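Local structure of uncharacterized protein (Bacteroides uniformis, 4JPQ) at residues L114-G117 against R123-T126; S78-R83 against V135-S140. The protein is of unknown function but probably binds carbohydrate. All coordinates share one frame; numbering follows the deposited sequence.

Overall arrangement
Contact 1 (114-117 against 123-126) and contact 2 (78-83 against 135-140) lie with their centres about 15 Å apart, and along the chain the first is nested inside the loop closed by the second. N81 of the 79-82 turn joins them: its OD1 is 3.3 Å from I115 N, a probable hydrogen bond, and its side chain also touches T126. The two contacts also pack side by side, I115 CD1 lying 3.9 Å from V135 CG2. Strand 113-118, which carries 114-117, is thus where contact 2 borders contact 1. Each contact has a sulfate beside it, probably from the crystallisation liquor, so neither ion by itself marks a carbohydrate site.

Contact 1 (L114-G117 against R123-T126); sequences LIQG and RRPT. With SO4 (sulfate ion), chain G.
Backbone pairing between Q116 and T126 sets the register of this contact, a single beta bridge with the CA atoms of Q116 and T126 4.3 Å apart. One firm hydrogen bond supports it, from G117 N to P125 O at 3.0 Å. With the backbone bond between I115 and A127 it flanks Q116 and T126, which therefore form a non-hydrogen-bonded antiparallel pair. P125 O also receives a CA-H...O contact from Q116, and T126 CA makes another to I115 O.

Polar side-chain bonds across the pair are weaker. T126 OG1 reaches I115 O at 3.4 Å, while Q116 NE2 gives a weak bond to R124 O at 3.3 Å. The other end of the Q116 amide, OE1, is held by N104 ND2, which together with the NE2 bond restrains the amide's rotation.

Packing is dominated by Q116 and R124, whose side chains cross at about a right angle, the amide and guanidinium planes being 62° apart. R124 bends at chi3 (51°), which folds its guanidinium back over the strand: NH1 comes 3.5 Å from Q116 CB, and G117 N lies over one guanidinium face. Beside them P125 CD rests 3.3 Å from G117 O, and L114 CD1 touches T126 OG1.

The sulfate is bound from the loop side, R123 NH1 donating to its O1 at 2.8 Å with the ion at the edge of the guanidinium, in its plane; T126 CG2 and P125 CA pack against it.

In the fold, the 123-126 loop leaves strand 113-118, turns back along it, and leads into helix 129-134. The R124 guanidinium reaches strand 102-108, the next strand over, where NH2 bonds N104 OD1 and Y102 O and the group makes a cation-pi contact with Y102.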
ATOM      1  N   LEU A 114      -4.310  -8.020  -3.261  1.00 51.66           N
ATOM      2  CA  LEU A 114      -4.739  -7.810  -4.642  1.00 51.88           C
ATOM      3  C   LEU A 114      -3.659  -6.969  -5.324  1.00 53.65           C
ATOM      4  O   LEU A 114      -3.188  -5.968  -4.741  1.00 45.64           O
ATOM      5  CB  LEU A 114      -6.051  -7.036  -4.693  1.00 50.59           C
ATOM      6  CG  LEU A 114      -6.509  -6.440  -6.038  1.00 56.30           C
ATOM      7  CD1 LEU A 114      -6.974  -7.532  -6.973  1.00 58.25           C
ATOM      8  CD2 LEU A 114      -7.612  -5.420  -5.836  1.00 56.40           C
ATOM      9  N   ILE A 115      -3.281  -7.378  -6.538  1.00 51.85           N
ATOM     10  CA  ILE A 115      -2.349  -6.621  -7.371  1.00 48.66           C
ATOM     11  C   ILE A 115      -2.898  -6.568  -8.788  1.00 52.07           C
ATOM     12  O   ILE A 115      -3.296  -7.598  -9.321  1.00 53.47           O
ATOM     13  CB  ILE A 115      -0.934  -7.237  -7.495  1.00 44.22           C
ATOM     14  CG1 ILE A 115      -0.335  -7.611  -6.147  1.00 43.37           C
ATOM     15  CG2 ILE A 115       0.009  -6.247  -8.195  1.00 50.07           C
ATOM     16  CD1 ILE A 115       0.982  -8.367  -6.259  1.00 45.65           C
ATOM     17  N   GLN A 116      -2.927  -5.378  -9.379  1.00 48.87           N
ATOM     18  CA  GLN A 116      -3.209  -5.242 -10.804  1.00 49.32           C
ATOM     19  C   GLN A 116      -2.098  -4.397 -11.410  1.00 49.35           C
ATOM     20  O   GLN A 116      -1.342  -3.723 -10.683  1.00 54.94           O
ATOM     21  CB  GLN A 116      -4.539  -4.587 -11.093  1.00 56.47           C
ATOM     22  CG  GLN A 116      -5.785  -5.277 -10.591  1.00 57.84           C
ATOM     23  CD  GLN A 116      -6.918  -4.272 -10.460  1.00 61.54           C
ATOM     24  OE1 GLN A 116      -7.053  -3.577  -9.438  1.00 61.27           O
ATOM     25  NE2 GLN A 116      -7.707  -4.156 -11.504  1.00 56.24           N
ATOM     26  N   GLY A 117      -1.999  -4.455 -12.733  1.00 48.02           N
ATOM     27  CA  GLY A 117      -0.993  -3.708 -13.501  1.00 50.71           C
ATOM     28  C   GLY A 117      -1.546  -3.232 -14.831  1.00 52.53           C
ATOM     29  O   GLY A 117      -2.393  -3.900 -15.423  1.00 51.66           O
ATOM     30  N   ARG A 123      -7.966  -2.552 -19.704  1.00 66.16           N
ATOM     31  CA  ARG A 123      -8.279  -3.500 -18.621  1.00 64.85           C
ATOM     32  C   ARG A 123      -6.921  -3.768 -17.979  1.00 64.91           C
ATOM     33  O   ARG A 123      -5.965  -4.121 -18.675  1.00 66.84           O
ATOM     34  CB  ARG A 123      -8.933  -4.810 -19.131  1.00 72.93           C
ATOM     35  CG  ARG A 123      -8.787  -6.028 -18.210  1.00 79.54           C
ATOM     36  CD  ARG A 123      -9.759  -7.147 -18.529  1.00 88.06           C
ATOM     37  NE  ARG A 123     -11.067  -6.963 -17.870  1.00107.63           N
ATOM     38  CZ  ARG A 123     -11.470  -7.498 -16.700  1.00102.05           C
ATOM     39  NH1 ARG A 123     -10.674  -8.303 -15.975  1.00104.70           N
ATOM     40  NH2 ARG A 123     -12.713  -7.227 -16.244  1.00 73.89           N
ATOM     41  N   ARG A 124      -6.821  -3.510 -16.679  1.00 61.48           N
ATOM     42  CA  ARG A 124      -5.577  -3.696 -15.947  1.00 58.88           C
ATOM     43  C   ARG A 124      -5.632  -5.085 -15.325  1.00 57.15           C
ATOM     44  O   ARG A 124      -6.287  -5.255 -14.300  1.00 51.32           O
ATOM     45  CB  ARG A 124      -5.429  -2.603 -14.899  1.00 59.37           C
ATOM     46  CG  ARG A 124      -5.299  -1.219 -15.522  1.00 58.28           C
ATOM     47  CD  ARG A 124      -5.039  -0.111 -14.520  1.00 54.33           C
ATOM     48  NE  ARG A 124      -3.917  -0.414 -13.629  1.00 53.40           N
ATOM     49  CZ  ARG A 124      -4.006  -0.927 -12.397  1.00 55.27           C
ATOM     50  NH1 ARG A 124      -5.188  -1.233 -11.826  1.00 55.94           N
ATOM     51  NH2 ARG A 124      -2.877  -1.148 -11.721  1.00 58.88           N
ATOM     52  N   PRO A 125      -4.951  -6.090 -15.939  1.00 62.38           N
ATOM     53  CA  PRO A 125      -5.082  -7.432 -15.385  1.00 59.98           C
ATOM     54  C   PRO A 125      -4.556  -7.612 -13.968  1.00 57.69           C
ATOM     55  O   PRO A 125      -3.710  -6.864 -13.489  1.00 49.02           O
ATOM     56  CB  PRO A 125      -4.298  -8.312 -16.371  1.00 60.27           C
ATOM     57  CG  PRO A 125      -3.363  -7.388 -17.027  1.00 64.43           C
ATOM     58  CD  PRO A 125      -4.154  -6.134 -17.179  1.00 65.90           C
ATOM     59  N   THR A 126      -5.117  -8.624 -13.330  1.00 60.57           N
ATOM     60  CA  THR A 126      -4.785  -9.011 -11.987  1.00 54.75           C
ATOM     61  C   THR A 126      -3.490  -9.851 -12.083  1.00 56.27           C
ATOM     62  O   THR A 126      -3.229 -10.478 -13.106  1.00 67.17           O
ATOM     63  CB  THR A 126      -6.002  -9.752 -11.364  1.00 50.79           C
ATOM     64  OG1 THR A 126      -6.042  -9.497  -9.969  1.00 57.93           O
ATOM     65  CG2 THR A 126      -6.040 -11.287 -11.676  1.00 54.25           C
TER
HETATM   66  S   SO4 G 305      -8.147 -10.544 -15.283  1.00122.66           S
HETATM   67  O1  SO4 G 305      -8.031  -9.320 -16.123  1.00115.45           O
HETATM   68  O2  SO4 G 305      -9.215 -11.370 -15.875  1.00126.26           O
HETATM   69  O3  SO4 G 305      -6.874 -11.309 -15.250  1.00 76.77           O
HETATM   70  O4  SO4 G 305      -8.526 -10.233 -13.885  1.00 95.41           O

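Contact 2 (S78-R83 against V135-S140); sequences SGDNGR and VKRWSS. With SO4 (sulfate ion), chain D.
D80 and R137 approach from opposite directions and carry the whole contact through a salt bridge. R137 NH1 gives the shortest bond, 3.0 Å to D80 OD1; weak bonds run from NH1 and NH2 to D80 OD2, both at 3.3 Å. The match is not coplanar: the carboxylate and guanidinium planes stand 52° apart, and OD1 lies at the edge of the guanidinium while being met from above the carboxylate plane.

D80 CG, anti to the carbonyl carbon (chi1 -70°), sets the carboxylate against R137. R137 bends at chi3 (-91°), which turns its NE back to V135 O at 3.1 Å and presents NH1 and NH2 to D80. That bond restrains rotation of the guanidinium, and G111 O takes a further NH1 bond; D80 OD1 is likewise shared with L113 N. A leucine in place of R137 would probably leave the D80 carboxylate without its charged mate and V135 O without the NE bond.

D80 occupies the second position of a type II beta turn, G79 to G82, with N81 third. On the turn's other flank backbone amides bind a sulfate, R83 N to O4 at 2.8 Å and S78 N to O2 at 3.1 Å. The arrangement is a surface salt bridge tying a beta turn, in the loop between strands 72-75 and 89-95, to strand 136-139 within a mainly beta fold.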
ATOM      1  N   SER A  78     -11.856 -14.216   0.821  1.00 54.87           N
ATOM      2  CA  SER A  78     -11.343 -15.583   1.038  1.00 63.55           C
ATOM      3  C   SER A  78      -9.992 -15.895   0.396  1.00 60.53           C
ATOM      4  O   SER A  78      -9.325 -16.838   0.825  1.00 73.66           O
ATOM      5  CB  SER A  78     -12.380 -16.639   0.628  1.00 67.18           C
ATOM      6  OG  SER A  78     -12.656 -16.560  -0.751  1.00 70.97           O
ATOM      7  N   GLY A  79      -9.601 -15.148  -0.631  1.00 58.19           N
ATOM      8  CA  GLY A  79      -8.308 -15.371  -1.292  1.00 62.48           C
ATOM      9  C   GLY A  79      -7.676 -14.113  -1.837  1.00 57.74           C
ATOM     10  O   GLY A  79      -8.273 -13.033  -1.783  1.00 50.56           O
ATOM     11  N   ASP A  80      -6.445 -14.262  -2.337  1.00 56.68           N
ATOM     12  CA  ASP A  80      -5.726 -13.162  -2.973  1.00 53.94           C
ATOM     13  C   ASP A  80      -6.499 -12.767  -4.219  1.00 52.68           C
ATOM     14  O   ASP A  80      -7.246 -13.575  -4.788  1.00 52.03           O
ATOM     15  CB  ASP A  80      -4.275 -13.527  -3.327  1.00 64.01           C
ATOM     16  CG  ASP A  80      -3.372 -13.682  -2.106  1.00 60.03           C
ATOM     17  OD1 ASP A  80      -3.765 -13.353  -0.958  1.00 71.79           O
ATOM     18  OD2 ASP A  80      -2.238 -14.148  -2.313  1.00 60.37           O
ATOM     19  N   ASN A  81      -6.344 -11.505  -4.602  1.00 48.38           N
ATOM     20  CA  ASN A  81      -7.111 -10.895  -5.694  1.00 48.08           C
ATOM     21  C   ASN A  81      -8.622 -10.881  -5.430  1.00 44.39           C
ATOM     22  O   ASN A  81      -9.420 -10.760  -6.349  1.00 45.00           O
ATOM     23  CB  ASN A  81      -6.786 -11.504  -7.072  1.00 47.94           C
ATOM     24  CG  ASN A  81      -5.358 -11.249  -7.518  1.00 50.61           C
ATOM     25  OD1 ASN A  81      -4.702 -10.293  -7.084  1.00 44.80           O
ATOM     26  ND2 ASN A  81      -4.886 -12.075  -8.456  1.00 58.36           N
ATOM     27  N   GLY A  82      -8.995 -10.912  -4.155  1.00 44.42           N
ATOM     28  CA  GLY A  82     -10.375 -10.833  -3.749  1.00 45.95           C
ATOM     29  C   GLY A  82     -10.791  -9.373  -3.653  1.00 46.23           C
ATOM     30  O   GLY A  82     -10.045  -8.466  -4.022  1.00 46.96           O
ATOM     31  N   ARG A  83     -11.957  -9.158  -3.055  1.00 51.10           N
ATOM     32  CA  ARG A  83     -12.616  -7.851  -2.939  1.00 51.20           C
ATOM     33  C   ARG A  83     -12.140  -7.163  -1.655  1.00 46.85           C
ATOM     34  O   ARG A  83     -12.927  -6.811  -0.782  1.00 52.30           O
ATOM     35  CB  ARG A  83     -14.151  -8.077  -3.024  1.00 64.71           C
ATOM     36  CG  ARG A  83     -14.565  -8.831  -4.310  1.00 72.72           C
ATOM     37  CD  ARG A  83     -16.013  -9.302  -4.353  1.00 74.59           C
ATOM     38  NE  ARG A  83     -16.923  -8.190  -4.137  1.00 76.86           N
ATOM     39  CZ  ARG A  83     -17.239  -7.250  -5.032  1.00 75.79           C
ATOM     40  NH1 ARG A  83     -16.705  -7.236  -6.246  1.00 82.90           N
ATOM     41  NH2 ARG A  83     -18.098  -6.289  -4.695  1.00 76.81           N
ATOM     42  N   VAL A 135       5.315 -11.325  -3.220  1.00 44.66           N
ATOM     43  CA  VAL A 135       5.099 -10.260  -2.223  1.00 48.41           C
ATOM     44  C   VAL A 135       4.880 -10.872  -0.855  1.00 50.65           C
ATOM     45  O   VAL A 135       3.840 -11.474  -0.597  1.00 46.74           O
ATOM     46  CB  VAL A 135       3.915  -9.336  -2.575  1.00 43.61           C
ATOM     47  CG1 VAL A 135       3.759  -8.247  -1.515  1.00 51.47           C
ATOM     48  CG2 VAL A 135       4.113  -8.715  -3.955  1.00 44.61           C
ATOM     49  N   LYS A 136       5.878 -10.719   0.008  1.00 59.39           N
ATOM     50  CA  LYS A 136       5.813 -11.232   1.366  1.00 57.17           C
ATOM     51  C   LYS A 136       5.014 -10.217   2.151  1.00 50.89           C
ATOM     52  O   LYS A 136       5.104  -9.018   1.897  1.00 47.10           O
ATOM     53  CB  LYS A 136       7.202 -11.433   1.970  1.00 56.94           C
ATOM     54  CG  LYS A 136       8.064 -12.428   1.215  1.00 61.07           C
ATOM     55  CD  LYS A 136       9.513 -12.328   1.692  1.00 69.22           C
ATOM     56  CE  LYS A 136      10.409 -13.357   1.020  1.00 83.29           C
ATOM     57  NZ  LYS A 136      11.767 -13.356   1.619  1.00 89.82           N
ATOM     58  N   ARG A 137       4.215 -10.727   3.082  1.00 51.82           N
ATOM     59  CA  ARG A 137       3.330  -9.933   3.906  1.00 48.44           C
ATOM     60  C   ARG A 137       3.314 -10.396   5.347  1.00 53.03           C
ATOM     61  O   ARG A 137       3.696 -11.535   5.649  1.00 43.85           O
ATOM     62  CB  ARG A 137       1.922 -10.110   3.392  1.00 53.11           C
ATOM     63  CG  ARG A 137       1.660  -9.509   2.033  1.00 62.32           C
ATOM     64  CD  ARG A 137       0.509 -10.226   1.350  1.00 72.96           C
ATOM     65  NE  ARG A 137       0.909 -11.362   0.505  1.00 62.69           N
ATOM     66  CZ  ARG A 137       0.068 -12.249  -0.041  1.00 55.83           C
ATOM     67  NH1 ARG A 137      -1.248 -12.226   0.205  1.00 51.62           N
ATOM     68  NH2 ARG A 137       0.554 -13.205  -0.819  1.00 62.70           N
ATOM     69  N   TRP A 138       2.839  -9.501   6.216  1.00 49.21           N
ATOM     70  CA  TRP A 138       2.606  -9.795   7.633  1.00 46.24           C
ATOM     71  C   TRP A 138       1.613  -8.777   8.183  1.00 48.05           C
ATOM     72  O   TRP A 138       1.692  -7.595   7.840  1.00 47.16           O
ATOM     73  CB  TRP A 138       3.910  -9.749   8.456  1.00 47.21           C
ATOM     74  CG  TRP A 138       3.669  -9.772   9.960  1.00 49.48           C
ATOM     75  CD1 TRP A 138       3.542 -10.876  10.755  1.00 56.51           C
ATOM     76  CD2 TRP A 138       3.461  -8.642  10.812  1.00 45.79           C
ATOM     77  NE1 TRP A 138       3.298 -10.503  12.056  1.00 53.13           N
ATOM     78  CE2 TRP A 138       3.231  -9.139  12.122  1.00 46.27           C
ATOM     79  CE3 TRP A 138       3.459  -7.256  10.602  1.00 43.83           C
ATOM     80  CZ2 TRP A 138       3.013  -8.292  13.231  1.00 42.01           C
ATOM     81  CZ3 TRP A 138       3.228  -6.398  11.719  1.00 48.12           C
ATOM     82  CH2 TRP A 138       3.010  -6.930  13.011  1.00 42.75           C
ATOM     83  N   SER A 139       0.715  -9.242   9.046  1.00 56.39           N
ATOM     84  CA  SER A 139      -0.221  -8.374   9.758  1.00 58.58           C
ATOM     85  C   SER A 139      -0.403  -8.826  11.195  1.00 48.91           C
ATOM     86  O   SER A 139      -0.256 -10.004  11.499  1.00 65.51           O
ATOM     87  CB  SER A 139      -1.581  -8.342   9.072  1.00 62.27           C
ATOM     88  OG  SER A 139      -2.502  -7.563   9.825  1.00 61.78           O
ATOM     89  N   SER A 140      -0.755  -7.872  12.057  1.00 47.30           N
ATOM     90  CA  SER A 140      -1.074  -8.144  13.467  1.00 46.08           C
ATOM     91  C   SER A 140      -2.444  -8.829  13.608  1.00 48.11           C
ATOM     92  O   SER A 140      -2.755  -9.330  14.693  1.00 61.74           O
ATOM     93  CB  SER A 140      -1.004  -6.860  14.329  1.00 45.66           C
ATOM     94  OG  SER A 140      -2.000  -5.901  13.972  1.00 49.24           O
TER
HETATM   95  S   SO4 D 302     -13.417 -12.788  -2.175  1.00105.14           S
HETATM   96  O1  SO4 D 302     -14.099 -12.917  -3.488  1.00104.98           O
HETATM   97  O2  SO4 D 302     -14.222 -13.425  -1.093  1.00101.86           O
HETATM   98  O3  SO4 D 302     -12.053 -13.412  -2.226  1.00 83.01           O
HETATM   99  O4  SO4 D 302     -13.337 -11.340  -1.881  1.00 93.26           O